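Geranyltranstransferase (Marinomonas sp. MED121, PDB 4F62) probably catalyses the condensation of isopentenyl diphosphate with allylic diphosphates to build longer prenyl diphosphates, as farnesyl-diphosphate synthases do. Local coordinates at residues 264-267 with 268-272; 30-33 with 34-37; 144-148 with 149-153; 119-122 with 123-126. All blocks are in the same frame, centred on the assembly; numbering follows the deposited sequence.

Interaction 1 (264-267 with 268-272)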
ATOM      1  N   ARG A 264      27.349  17.026  15.634  1.00 41.90           N
ATOM      2  CA  ARG A 264      27.606  17.437  14.254  1.00 42.60           C
ATOM      3  C   ARG A 264      26.363  17.354  13.369  1.00 38.97           C
ATOM      4  O   ARG A 264      26.100  18.250  12.570  1.00 41.60           O
ATOM      5  CB  ARG A 264      28.727  16.620  13.624  1.00 41.26           C
ATOM      6  CG  ARG A 264      28.875  16.897  12.141  1.00 46.88           C
ATOM      7  CD  ARG A 264      29.879  15.983  11.497  1.00 58.37           C
ATOM      8  NE  ARG A 264      29.798  16.013  10.036  1.00 66.69           N
ATOM      9  CZ  ARG A 264      30.368  16.941   9.270  1.00 70.74           C
ATOM     10  NH1 ARG A 264      30.250  16.866   7.949  1.00 72.37           N
ATOM     11  NH2 ARG A 264      31.064  17.935   9.819  1.00 67.76           N
ATOM     12  N   LEU A 265      25.614  16.266  13.492  1.00 35.29           N
ATOM     13  CA  LEU A 265      24.409  16.084  12.689  1.00 36.73           C
ATOM     14  C   LEU A 265      23.366  17.153  13.051  1.00 39.41           C
ATOM     15  O   LEU A 265      22.699  17.707  12.183  1.00 42.50           O
ATOM     16  CB  LEU A 265      23.834  14.681  12.892  1.00 38.60           C
ATOM     17  CG  LEU A 265      24.697  13.539  12.333  1.00 41.71           C
ATOM     18  CD1 LEU A 265      24.105  12.199  12.731  1.00 37.77           C
ATOM     19  CD2 LEU A 265      24.789  13.625  10.812  1.00 41.44           C
ATOM     20  N   HIS A 266      23.247  17.437  14.342  1.00 37.59           N
ATOM     21  CA  HIS A 266      22.328  18.449  14.824  1.00 41.69           C
ATOM     22  C   HIS A 266      22.675  19.810  14.218  1.00 42.89           C
ATOM     23  O   HIS A 266      21.799  20.518  13.708  1.00 43.15           O
ATOM     24  CB  HIS A 266      22.387  18.509  16.352  1.00 42.80           C
ATOM     25  CG  HIS A 266      21.237  19.277  16.959  1.00 64.15           C
ATOM     26  ND1 HIS A 266      20.840  19.065  18.270  1.00 74.05           N
ATOM     27  CD2 HIS A 266      20.431  20.205  16.450  1.00 64.94           C
ATOM     28  CE1 HIS A 266      19.821  19.865  18.525  1.00 73.78           C
ATOM     29  NE2 HIS A 266      19.540  20.570  17.452  1.00 66.79           N
ATOM     30  N   GLU A 267      23.951  20.170  14.280  1.00 40.15           N
ATOM     31  CA  GLU A 267      24.432  21.423  13.700  1.00 46.01           C
ATOM     32  C   GLU A 267      24.197  21.490  12.198  1.00 45.29           C
ATOM     33  O   GLU A 267      23.828  22.539  11.668  1.00 44.24           O
ATOM     34  CB  GLU A 267      25.919  21.615  13.991  1.00 47.46           C
ATOM     35  CG  GLU A 267      26.215  21.841  15.455  1.00 58.65           C
ATOM     36  CD  GLU A 267      27.701  21.917  15.746  1.00 65.24           C
ATOM     37  OE1 GLU A 267      28.513  21.510  14.879  1.00 64.01           O
ATOM     38  OE2 GLU A 267      28.047  22.384  16.853  1.00 68.62           O
ATOM     39  N   GLN A 268      24.428  20.375  11.512  1.00 41.03           N
ATOM     40  CA  GLN A 268      24.216  20.310  10.077  1.00 40.63           C
ATOM     41  C   GLN A 268      22.750  20.525   9.739  1.00 45.77           C
ATOM     42  O   GLN A 268      22.428  21.210   8.766  1.00 43.22           O
ATOM     43  CB  GLN A 268      24.641  18.949   9.530  1.00 48.48           C
ATOM     44  CG  GLN A 268      26.132  18.800   9.308  1.00 61.01           C
ATOM     45  CD  GLN A 268      26.455  17.497   8.605  1.00 73.25           C
ATOM     46  OE1 GLN A 268      25.766  16.489   8.797  1.00 70.49           O
ATOM     47  NE2 GLN A 268      27.485  17.513   7.768  1.00 80.35           N
ATOM     48  N   ALA A 269      21.868  19.921  10.534  1.00 41.41           N
ATOM     49  CA  ALA A 269      20.433  20.019  10.288  1.00 39.93           C
ATOM     50  C   ALA A 269      19.992  21.475  10.371  1.00 39.31           C
ATOM     51  O   ALA A 269      19.311  21.979   9.474  1.00 45.19           O
ATOM     52  CB  ALA A 269      19.659  19.166  11.274  1.00 36.46           C
ATOM     53  N   ILE A 270      20.410  22.152  11.437  1.00 40.61           N
ATOM     54  CA  ILE A 270      20.020  23.535  11.668  1.00 49.94           C
ATOM     55  C   ILE A 270      20.606  24.456  10.600  1.00 52.33           C
ATOM     56  O   ILE A 270      19.929  25.376  10.122  1.00 51.13           O
ATOM     57  CB  ILE A 270      20.443  24.016  13.074  1.00 57.11           C
ATOM     58  CG1 ILE A 270      19.831  23.114  14.150  1.00 58.65           C
ATOM     59  CG2 ILE A 270      20.027  25.456  13.296  1.00 61.60           C
ATOM     60  CD1 ILE A 270      18.350  22.828  13.948  1.00 58.30           C
ATOM     61  N   ALA A 271      21.854  24.194  10.209  1.00 42.76           N
ATOM     62  CA  ALA A 271      22.514  25.003   9.182  1.00 49.07           C
ATOM     63  C   ALA A 271      21.766  25.000   7.849  1.00 46.58           C
ATOM     64  O   ALA A 271      21.806  25.982   7.110  1.00 46.66           O
ATOM     65  CB  ALA A 271      23.956  24.556   8.979  1.00 51.04           C
ATOM     66  N   GLN A 272      21.093  23.894   7.545  1.00 46.48           N
ATOM     67  CA  GLN A 272      20.357  23.762   6.291  1.00 46.11           C
ATOM     68  C   GLN A 272      19.140  24.684   6.213  1.00 46.62           C
ATOM     69  O   GLN A 272      18.696  25.046   5.121  1.00 48.68           O
ATOM     70  CB  GLN A 272      19.918  22.304   6.083  1.00 47.76           C
ATOM     71  CG  GLN A 272      21.073  21.346   5.810  1.00 47.42           C
ATOM     72  CD  GLN A 272      21.764  21.667   4.496  1.00 51.54           C
ATOM     73  OE1 GLN A 272      21.170  22.286   3.608  1.00 52.54           O
ATOM     74  NE2 GLN A 272      23.020  21.254   4.363  1.00 51.19           N
TER

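Interaction 2 (30-33 with 34-37)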
ATOM      1  N   ALA A  30     -16.605  -3.604   7.556  1.00 45.15           N
ATOM      2  CA  ALA A  30     -15.259  -3.406   8.077  1.00 46.26           C
ATOM      3  C   ALA A  30     -15.208  -3.052   9.568  1.00 51.57           C
ATOM      4  O   ALA A  30     -14.156  -2.632  10.058  1.00 52.25           O
ATOM      5  CB  ALA A  30     -14.532  -2.339   7.266  1.00 40.32           C
ATOM      6  N   ASN A  31     -16.322  -3.214  10.280  1.00 52.25           N
ATOM      7  CA  ASN A  31     -16.373  -2.833  11.696  1.00 52.50           C
ATOM      8  C   ASN A  31     -15.219  -3.400  12.532  1.00 55.42           C
ATOM      9  O   ASN A  31     -14.480  -2.640  13.156  1.00 59.23           O
ATOM     10  CB  ASN A  31     -17.730  -3.176  12.323  1.00 57.15           C
ATOM     11  CG  ASN A  31     -18.809  -2.163  11.967  1.00 62.89           C
ATOM     12  OD1 ASN A  31     -18.515  -1.102  11.405  1.00 62.39           O
ATOM     13  ND2 ASN A  31     -20.068  -2.483  12.298  1.00 61.01           N
ATOM     14  N   GLN A  32     -15.053  -4.722  12.521  1.00 56.44           N
ATOM     15  CA  GLN A  32     -13.953  -5.366  13.242  1.00 60.91           C
ATOM     16  C   GLN A  32     -12.580  -4.863  12.797  1.00 58.22           C
ATOM     17  O   GLN A  32     -11.714  -4.560  13.627  1.00 59.02           O
ATOM     18  CB  GLN A  32     -14.024  -6.890  13.099  1.00 67.75           C
ATOM     19  CG  GLN A  32     -15.199  -7.504  13.827  1.00 84.20           C
ATOM     20  CD  GLN A  32     -15.307  -7.003  15.254  1.00101.27           C
ATOM     21  OE1 GLN A  32     -16.239  -6.271  15.601  1.00107.93           O
ATOM     22  NE2 GLN A  32     -14.347  -7.387  16.093  1.00105.56           N
ATOM     23  N   LEU A  33     -12.386  -4.777  11.486  1.00 50.94           N
ATOM     24  CA  LEU A  33     -11.124  -4.303  10.937  1.00 51.72           C
ATOM     25  C   LEU A  33     -10.806  -2.893  11.419  1.00 48.04           C
ATOM     26  O   LEU A  33      -9.678  -2.596  11.813  1.00 43.67           O
ATOM     27  CB  LEU A  33     -11.171  -4.327   9.407  1.00 45.78           C
ATOM     28  CG  LEU A  33      -9.879  -3.929   8.696  1.00 43.70           C
ATOM     29  CD1 LEU A  33      -8.762  -4.901   9.060  1.00 45.11           C
ATOM     30  CD2 LEU A  33     -10.090  -3.897   7.176  1.00 39.71           C
ATOM     31  N   HIS A  34     -11.806  -2.024  11.375  1.00 44.37           N
ATOM     32  CA  HIS A  34     -11.623  -0.629  11.750  1.00 48.02           C
ATOM     33  C   HIS A  34     -11.296  -0.500  13.231  1.00 50.81           C
ATOM     34  O   HIS A  34     -10.534   0.382  13.625  1.00 51.65           O
ATOM     35  CB  HIS A  34     -12.877   0.187  11.425  1.00 52.10           C
ATOM     36  CG  HIS A  34     -13.014   0.514   9.960  1.00 50.59           C
ATOM     37  ND1 HIS A  34     -14.210   0.943   9.421  1.00 50.52           N
ATOM     38  CD2 HIS A  34     -12.125   0.495   8.956  1.00 47.90           C
ATOM     39  CE1 HIS A  34     -14.042   1.167   8.123  1.00 48.64           C
ATOM     40  NE2 HIS A  34     -12.780   0.901   7.817  1.00 45.82           N
ATOM     41  N   ASN A  35     -11.895  -1.356  14.052  1.00 52.30           N
ATOM     42  CA  ASN A  35     -11.585  -1.353  15.478  1.00 54.13           C
ATOM     43  C   ASN A  35     -10.094  -1.561  15.714  1.00 51.89           C
ATOM     44  O   ASN A  35      -9.463  -0.790  16.433  1.00 50.88           O
ATOM     45  CB  ASN A  35     -12.414  -2.403  16.210  1.00 59.15           C
ATOM     46  CG  ASN A  35     -13.862  -1.981  16.366  1.00 70.89           C
ATOM     47  OD1 ASN A  35     -14.180  -0.788  16.273  1.00 74.40           O
ATOM     48  ND2 ASN A  35     -14.747  -2.951  16.608  1.00 64.32           N
ATOM     49  N   ALA A  36      -9.528  -2.575  15.065  1.00 49.05           N
ATOM     50  CA  ALA A  36      -8.105  -2.858  15.184  1.00 53.20           C
ATOM     51  C   ALA A  36      -7.255  -1.730  14.602  1.00 51.99           C
ATOM     52  O   ALA A  36      -6.236  -1.351  15.183  1.00 50.86           O
ATOM     53  CB  ALA A  36      -7.770  -4.175  14.511  1.00 54.71           C
ATOM     54  N   MET A  37      -7.673  -1.200  13.453  1.00 43.46           N
ATOM     55  CA  MET A  37      -6.966  -0.094  12.814  1.00 42.28           C
ATOM     56  C   MET A  37      -6.909   1.110  13.729  1.00 44.27           C
ATOM     57  O   MET A  37      -5.854   1.719  13.903  1.00 49.72           O
ATOM     58  CB  MET A  37      -7.640   0.302  11.496  1.00 39.65           C
ATOM     59  CG  MET A  37      -7.345  -0.633  10.329  1.00 42.92           C
ATOM     60  SD  MET A  37      -8.328  -0.222   8.863  1.00 43.63           S
ATOM     61  CE  MET A  37      -7.326   1.056   8.098  1.00 35.28           C
TER
HETATM   62  O   HOH W   1     -16.846   0.895  10.505  1.00 53.59           O

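Interaction 3 (144-148 with 149-153)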
ATOM      1  N   LEU A 144       5.945   8.678  -1.316  1.00 36.36           N
ATOM      2  CA  LEU A 144       5.593   7.762  -0.235  1.00 34.41           C
ATOM      3  C   LEU A 144       6.040   6.348  -0.591  1.00 36.56           C
ATOM      4  O   LEU A 144       6.536   5.608   0.259  1.00 34.98           O
ATOM      5  CB  LEU A 144       4.090   7.767   0.036  1.00 35.51           C
ATOM      6  CG  LEU A 144       3.661   6.934   1.253  1.00 41.10           C
ATOM      7  CD1 LEU A 144       4.235   7.511   2.530  1.00 39.23           C
ATOM      8  CD2 LEU A 144       2.128   6.828   1.353  1.00 39.48           C
ATOM      9  N   VAL A 145       5.867   5.985  -1.858  1.00 33.28           N
ATOM     10  CA  VAL A 145       6.244   4.661  -2.338  1.00 28.89           C
ATOM     11  C   VAL A 145       7.742   4.417  -2.143  1.00 37.03           C
ATOM     12  O   VAL A 145       8.159   3.373  -1.624  1.00 33.62           O
ATOM     13  CB  VAL A 145       5.880   4.492  -3.838  1.00 32.69           C
ATOM     14  CG1 VAL A 145       6.798   3.473  -4.516  1.00 34.78           C
ATOM     15  CG2 VAL A 145       4.424   4.078  -3.978  1.00 32.67           C
ATOM     16  N   VAL A 146       8.550   5.385  -2.545  1.00 35.01           N
ATOM     17  CA  VAL A 146       9.984   5.187  -2.501  1.00 35.83           C
ATOM     18  C   VAL A 146      10.479   5.127  -1.049  1.00 38.42           C
ATOM     19  O   VAL A 146      11.458   4.436  -0.750  1.00 37.11           O
ATOM     20  CB  VAL A 146      10.736   6.250  -3.343  1.00 41.53           C
ATOM     21  CG1 VAL A 146      10.858   7.550  -2.597  1.00 44.19           C
ATOM     22  CG2 VAL A 146      12.102   5.744  -3.715  1.00 55.05           C
ATOM     23  N   ALA A 147       9.776   5.821  -0.151  1.00 37.66           N
ATOM     24  CA  ALA A 147      10.141   5.846   1.265  1.00 37.06           C
ATOM     25  C   ALA A 147       9.691   4.606   2.027  1.00 36.92           C
ATOM     26  O   ALA A 147      10.341   4.199   2.985  1.00 37.11           O
ATOM     27  CB  ALA A 147       9.575   7.083   1.935  1.00 33.06           C
ATOM     28  N   SER A 148       8.576   4.013   1.610  1.00 37.29           N
ATOM     29  CA  SER A 148       7.927   2.966   2.400  1.00 33.43           C
ATOM     30  C   SER A 148       8.265   1.546   1.956  1.00 38.04           C
ATOM     31  O   SER A 148       8.135   0.599   2.743  1.00 39.30           O
ATOM     32  CB  SER A 148       6.402   3.135   2.342  1.00 31.65           C
ATOM     33  OG  SER A 148       6.050   4.460   2.674  1.00 38.37           O
ATOM     34  N   GLY A 149       8.654   1.382   0.692  1.00 36.24           N
ATOM     35  CA  GLY A 149       8.768   0.046   0.119  1.00 35.74           C
ATOM     36  C   GLY A 149      10.184  -0.490   0.012  1.00 39.97           C
ATOM     37  O   GLY A 149      11.032  -0.225   0.870  1.00 34.22           O
ATOM     38  N   ARG A 150      10.426  -1.235  -1.063  1.00 36.30           N
ATOM     39  CA  ARG A 150      11.713  -1.878  -1.330  1.00 39.42           C
ATOM     40  C   ARG A 150      12.863  -0.883  -1.430  1.00 40.18           C
ATOM     41  O   ARG A 150      14.031  -1.250  -1.262  1.00 42.06           O
ATOM     42  CB  ARG A 150      11.621  -2.698  -2.630  1.00 39.46           C
ATOM     43  CG  ARG A 150      11.462  -1.834  -3.880  1.00 39.81           C
ATOM     44  CD  ARG A 150      10.751  -2.579  -5.005  1.00 44.89           C
ATOM     45  NE  ARG A 150      10.658  -1.731  -6.188  1.00 37.80           N
ATOM     46  CZ  ARG A 150      11.620  -1.635  -7.105  1.00 47.70           C
ATOM     47  NH1 ARG A 150      12.724  -2.365  -6.980  1.00 41.10           N
ATOM     48  NH2 ARG A 150      11.473  -0.827  -8.150  1.00 39.80           N
ATOM     49  N   ASN A 151      12.547   0.376  -1.717  1.00 37.10           N
ATOM     50  CA  ASN A 151      13.587   1.403  -1.781  1.00 42.32           C
ATOM     51  C   ASN A 151      13.810   2.092  -0.442  1.00 42.62           C
ATOM     52  O   ASN A 151      14.683   2.950  -0.315  1.00 39.28           O
ATOM     53  CB  ASN A 151      13.262   2.448  -2.852  1.00 45.19           C
ATOM     54  CG  ASN A 151      13.543   1.945  -4.263  1.00 61.06           C
ATOM     55  OD1 ASN A 151      12.627   1.570  -4.997  1.00 68.33           O
ATOM     56  ND2 ASN A 151      14.817   1.941  -4.646  1.00 64.86           N
ATOM     57  N   GLY A 152      13.024   1.719   0.563  1.00 36.78           N
ATOM     58  CA  GLY A 152      13.055   2.445   1.816  1.00 37.30           C
ATOM     59  C   GLY A 152      12.789   1.571   3.020  1.00 41.32           C
ATOM     60  O   GLY A 152      13.536   0.625   3.292  1.00 38.23           O
ATOM     61  N   MET A 153      11.704   1.880   3.720  1.00 37.47           N
ATOM     62  CA  MET A 153      11.415   1.296   5.031  1.00 38.91           C
ATOM     63  C   MET A 153      11.526  -0.229   5.118  1.00 38.21           C
ATOM     64  O   MET A 153      12.219  -0.753   5.992  1.00 36.49           O
ATOM     65  CB  MET A 153      10.028   1.746   5.509  1.00 35.74           C
ATOM     66  CG  MET A 153       9.704   1.308   6.921  1.00 37.04           C
ATOM     67  SD  MET A 153       7.996   1.695   7.343  1.00 45.31           S
ATOM     68  CE  MET A 153       7.107   0.579   6.231  1.00 37.82           C
TER
HETATM   69  O   HOH W   2       9.944   1.552  -2.754  1.00 37.74           O

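Interaction 4 (119-122 with 123-126)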
ATOM      1  N   GLN A 119      -1.681   0.209   5.450  1.00 33.89           N
ATOM      2  CA  GLN A 119      -0.905   0.589   4.268  1.00 32.50           C
ATOM      3  C   GLN A 119      -1.824   1.051   3.130  1.00 32.65           C
ATOM      4  O   GLN A 119      -1.572   2.083   2.501  1.00 34.12           O
ATOM      5  CB  GLN A 119       0.053  -0.516   3.763  1.00 28.23           C
ATOM      6  CG  GLN A 119       0.651  -0.091   2.423  1.00 32.26           C
ATOM      7  CD  GLN A 119       1.797  -0.957   1.897  1.00 36.71           C
ATOM      8  OE1 GLN A 119       2.411  -0.603   0.889  1.00 38.59           O
ATOM      9  NE2 GLN A 119       2.075  -2.092   2.554  1.00 31.06           N
ATOM     10  N   THR A 120      -2.895   0.306   2.863  1.00 32.85           N
ATOM     11  CA  THR A 120      -3.789   0.699   1.772  1.00 32.69           C
ATOM     12  C   THR A 120      -4.457   2.032   2.105  1.00 35.05           C
ATOM     13  O   THR A 120      -4.748   2.830   1.216  1.00 33.04           O
ATOM     14  CB  THR A 120      -4.901  -0.332   1.536  1.00 35.95           C
ATOM     15  OG1 THR A 120      -4.338  -1.648   1.533  1.00 39.08           O
ATOM     16  CG2 THR A 120      -5.621  -0.055   0.199  1.00 32.67           C
ATOM     17  N   PHE A 121      -4.726   2.265   3.385  1.00 35.01           N
ATOM     18  CA  PHE A 121      -5.386   3.504   3.798  1.00 31.35           C
ATOM     19  C   PHE A 121      -4.470   4.710   3.507  1.00 32.73           C
ATOM     20  O   PHE A 121      -4.949   5.791   3.167  1.00 34.99           O
ATOM     21  CB  PHE A 121      -5.749   3.413   5.281  1.00 34.94           C
ATOM     22  CG  PHE A 121      -6.446   4.631   5.824  1.00 33.27           C
ATOM     23  CD1 PHE A 121      -7.621   5.084   5.255  1.00 34.67           C
ATOM     24  CD2 PHE A 121      -5.939   5.295   6.943  1.00 38.94           C
ATOM     25  CE1 PHE A 121      -8.283   6.200   5.763  1.00 39.45           C
ATOM     26  CE2 PHE A 121      -6.598   6.418   7.466  1.00 36.04           C
ATOM     27  CZ  PHE A 121      -7.766   6.869   6.874  1.00 40.07           C
ATOM     28  N   ALA A 122      -3.157   4.523   3.636  1.00 33.65           N
ATOM     29  CA  ALA A 122      -2.216   5.597   3.320  1.00 32.01           C
ATOM     30  C   ALA A 122      -2.405   6.048   1.881  1.00 37.97           C
ATOM     31  O   ALA A 122      -2.426   7.240   1.581  1.00 33.93           O
ATOM     32  CB  ALA A 122      -0.792   5.142   3.536  1.00 29.93           C
ATOM     33  N   PHE A 123      -2.576   5.084   0.987  1.00 32.97           N
ATOM     34  CA  PHE A 123      -2.758   5.414  -0.417  1.00 31.05           C
ATOM     35  C   PHE A 123      -4.149   5.927  -0.697  1.00 30.89           C
ATOM     36  O   PHE A 123      -4.348   6.711  -1.625  1.00 38.68           O
ATOM     37  CB  PHE A 123      -2.344   4.233  -1.306  1.00 31.02           C
ATOM     38  CG  PHE A 123      -0.863   3.930  -1.214  1.00 35.23           C
ATOM     39  CD1 PHE A 123       0.062   4.729  -1.881  1.00 34.45           C
ATOM     40  CD2 PHE A 123      -0.394   2.881  -0.422  1.00 30.83           C
ATOM     41  CE1 PHE A 123       1.432   4.469  -1.791  1.00 38.94           C
ATOM     42  CE2 PHE A 123       0.972   2.612  -0.322  1.00 31.56           C
ATOM     43  CZ  PHE A 123       1.892   3.409  -1.013  1.00 38.73           C
ATOM     44  N   GLU A 124      -5.113   5.520   0.128  1.00 34.95           N
ATOM     45  CA  GLU A 124      -6.461   6.055   0.013  1.00 35.48           C
ATOM     46  C   GLU A 124      -6.404   7.552   0.327  1.00 37.71           C
ATOM     47  O   GLU A 124      -7.004   8.372  -0.370  1.00 34.54           O
ATOM     48  CB  GLU A 124      -7.416   5.347   0.988  1.00 33.97           C
ATOM     49  CG  GLU A 124      -8.856   5.910   0.975  1.00 35.55           C
ATOM     50  CD  GLU A 124      -9.779   5.218   1.989  1.00 43.05           C
ATOM     51  OE1 GLU A 124      -9.454   4.102   2.478  1.00 39.57           O
ATOM     52  OE2 GLU A 124     -10.834   5.796   2.309  1.00 43.81           O
ATOM     53  N   LEU A 125      -5.671   7.891   1.381  1.00 35.17           N
ATOM     54  CA  LEU A 125      -5.556   9.278   1.859  1.00 36.88           C
ATOM     55  C   LEU A 125      -4.993  10.171   0.762  1.00 39.35           C
ATOM     56  O   LEU A 125      -5.475  11.283   0.544  1.00 38.18           O
ATOM     57  CB  LEU A 125      -4.643   9.332   3.100  1.00 32.93           C
ATOM     58  CG  LEU A 125      -5.302   8.787   4.378  1.00 33.45           C
ATOM     59  CD1 LEU A 125      -4.296   8.484   5.464  1.00 32.02           C
ATOM     60  CD2 LEU A 125      -6.349   9.792   4.875  1.00 36.78           C
ATOM     61  N   LEU A 126      -3.996   9.656   0.048  1.00 32.58           N
ATOM     62  CA  LEU A 126      -3.319  10.427  -1.001  1.00 35.28           C
ATOM     63  C   LEU A 126      -4.062  10.489  -2.335  1.00 38.11           C
ATOM     64  O   LEU A 126      -3.709  11.292  -3.201  1.00 41.99           O
ATOM     65  CB  LEU A 126      -1.889   9.910  -1.224  1.00 32.01           C
ATOM     66  CG  LEU A 126      -0.896  10.238  -0.100  1.00 38.00           C
ATOM     67  CD1 LEU A 126       0.490   9.639  -0.408  1.00 39.91           C
ATOM     68  CD2 LEU A 126      -0.794  11.743   0.052  1.00 40.36           C
TER

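Interaction 1 (264-267 with 268-272)
Arg264 leaves the helix with CG anti to the backbone N (chi1 172°) and stays extended to NE, while Gln268, one turn later, sets CG anti to its own carbonyl carbon (chi1 -81°) and reaches back along the helix, bringing the two polar ends together. Gln268 NE2 comes over one face of the Arg264 guanidinium, 3.3 Å from Arg264 CZ, the two planes 52° apart. As modelled, Gln268 NE2 also stands 2.8 Å from Arg264 NH1; two donors face each other there, which is not a hydrogen bond and leaves the choice of amide N and O doubtful. The other branch of the amide touches hydrocarbon, OE1 of Gln268 lying 3.6 Å from CD2 of Leu265. Shortening Gln268 to an alanine would probably strip this cover from the guanidinium face and leave Arg264 freer to swing. Beneath the side chains, Gln268 N donates to Arg264 O at 2.9 Å, and Ala269, Ile270 and Ala271 repeat the same i to i+4 bond. Elsewhere on the helix, His266 and Ile270 lie side by side and point the same way, Ile270 CG1 meeting the imidazole edge 3.8 Å from His266 CD2. The imidazole NE2 is hydrogen-bonded to Asn288, and Ile270 packs on Thr284 and Ala287, which joins this face to helix 281-291; Leu265 and Ala269 turn to Leu216 and Ile214 of helix 201-226. The chemistry is thus divided: apolar groups and one tethered imidazole meet neighbouring helices, while the exposed guanidinium has the nitrogen end of the Gln268 amide, as modelled, over one face.

Interaction 2 (30-33 with 34-37)
The imidazole of His34 carries Ala30 CB over one face, a CH-pi contact 3.8 Å from the ring centroid and 16° off its normal. Ala30 O approaches that same face, 3.3 Å from His34 CG. At the ring edge, in plane, lie Met37 SD and a water that is hydrogen-bonded to His34 ND1 at 2.9 Å; the same water donates to Asn31 OD1 at 2.8 Å, tying the first turn of the helix to the ring. With CG anti to the carbonyl carbon (chi1 -77°), the ring is brought against Ala30. Ala30 O also accepts from His34 N at 2.8 Å, the donor almost in line with the C=O bond (172°). Further on, Leu33 CG and Met37 SD touch at 4.0 Å, while the amides of Gln32 and Asn35 stand nearly perpendicular without bonding. Ala36 and Met37 rest on helix 108-126, whereas Ala30 and Leu33 pack against Thr155 of the second subunit. The arrangement is the first turn of an alpha-helix, with the methyl of Ala30, the N-cap residue, against the face of the His34 ring; here it opens helix 31-41 of the all-helical isoprenoid synthase fold, at the dimer interface.

Interaction 3 (144-148 with 149-153)
Ala147 O receives Met153 N at 2.8 Å, a hydrogen bond spanning six residues in which the donor sits 36° out of the carbonyl plane. The CA of Gly152 adds a CA-H...O contact to Ala147 O at 3.4 Å; a side chain at Gly152 would run into the carbonyl oxygens of Val146 and Ala147, so the chain can pass this closely only because the residue is glycine. Two residues earlier, Val145 O accepts from Gly149 N and also from a water, which itself accepts a hydrogen bond from Asn151 N at 3.0 Å. Beside this water bridge, Val146 CG2 touches Asn151 CB at 3.6 Å. These contacts are positioned by the type I turn from Gly149 to Gly152, closed by Gly152 N to Gly149 O at 2.8 Å, and by Ser148, whose OG, anti to its carbonyl carbon (chi1 -51°), folds back to donate to Leu144 O at 2.7 Å. Farther out, the Arg150 guanidinium leaves the turn for Glu124 and the Ser25 carbonyl of the second subunit. Past the last regular bond, Gly149 N to Val145 O, Met153 N takes up Ala147 O; a water gives Val145 O a second donor, and Ser148 OG joins Ser148 N in gripping Leu144 O.

Interaction 4 (119-122 with 123-126)
Glu124 OE1 meets the Phe121 ring at its edge, in plane, 3.5 Å from Phe121 CD1 with ring and carboxylate 85° apart, while the same carboxylate forms a salt bridge with Arg150 of the second subunit. Gln119 OE1 is hydrogen-bonded to Thr120 OG1 of the second subunit, and Thr120 OG1 to Gln119 OE1 of that subunit. Along the helix itself, Phe121 O accepts from Leu125 N at 2.8 Å and Thr120 O from Glu124 N at 2.9 Å. Phe121 CG is anti to the backbone N (chi1 -180°), which sets the ring beside its own carbonyl group, within reach of the Leu125 side chain; there Leu125 CD1 sits over one face, a CH-pi contact 4.0 Å from the centroid of the Phe121 ring and off toward the rim. A serine in place of Phe121 would probably leave Leu125 without its aromatic partner and open a gap beside Leu20 and Gln23 of helix 5-23. Gln119 runs alongside Phe123, with Gln119 CG at the ring edge, 3.9 Å from Phe123 CE2, and the Phe123 ring stacks on Phe123 of the second subunit. A carboxylate branch set against the positive rim of an aromatic ring is electrostatically favourable, and with Arg150 of the second subunit as its counter-charge, Glu124 is likely to remain ionised.

How the interactions relate
Along the chain the order is interaction 2, 4, 3, 1. Interactions 2 and 4 touch where Met37 CE meets Phe121 CB at 4.0 Å, joining helix 31-41 to helix 108-126. Interaction 4 lies on helix 108-126, and interaction 3 on the end of the next helix, 134-148, and the loop after it; their centres are 14 Å apart, and Leu144 and Val145 pack on Ala122, Phe123 and Leu126. All three reach the second subunit, and Arg150 of one chain pairs with Glu124 of the other, so they form a connected region at the dimer interface. Interaction 1 stands apart on helix 249-273, its centre 42 Å from that of interaction 2, and no other subunit touches it.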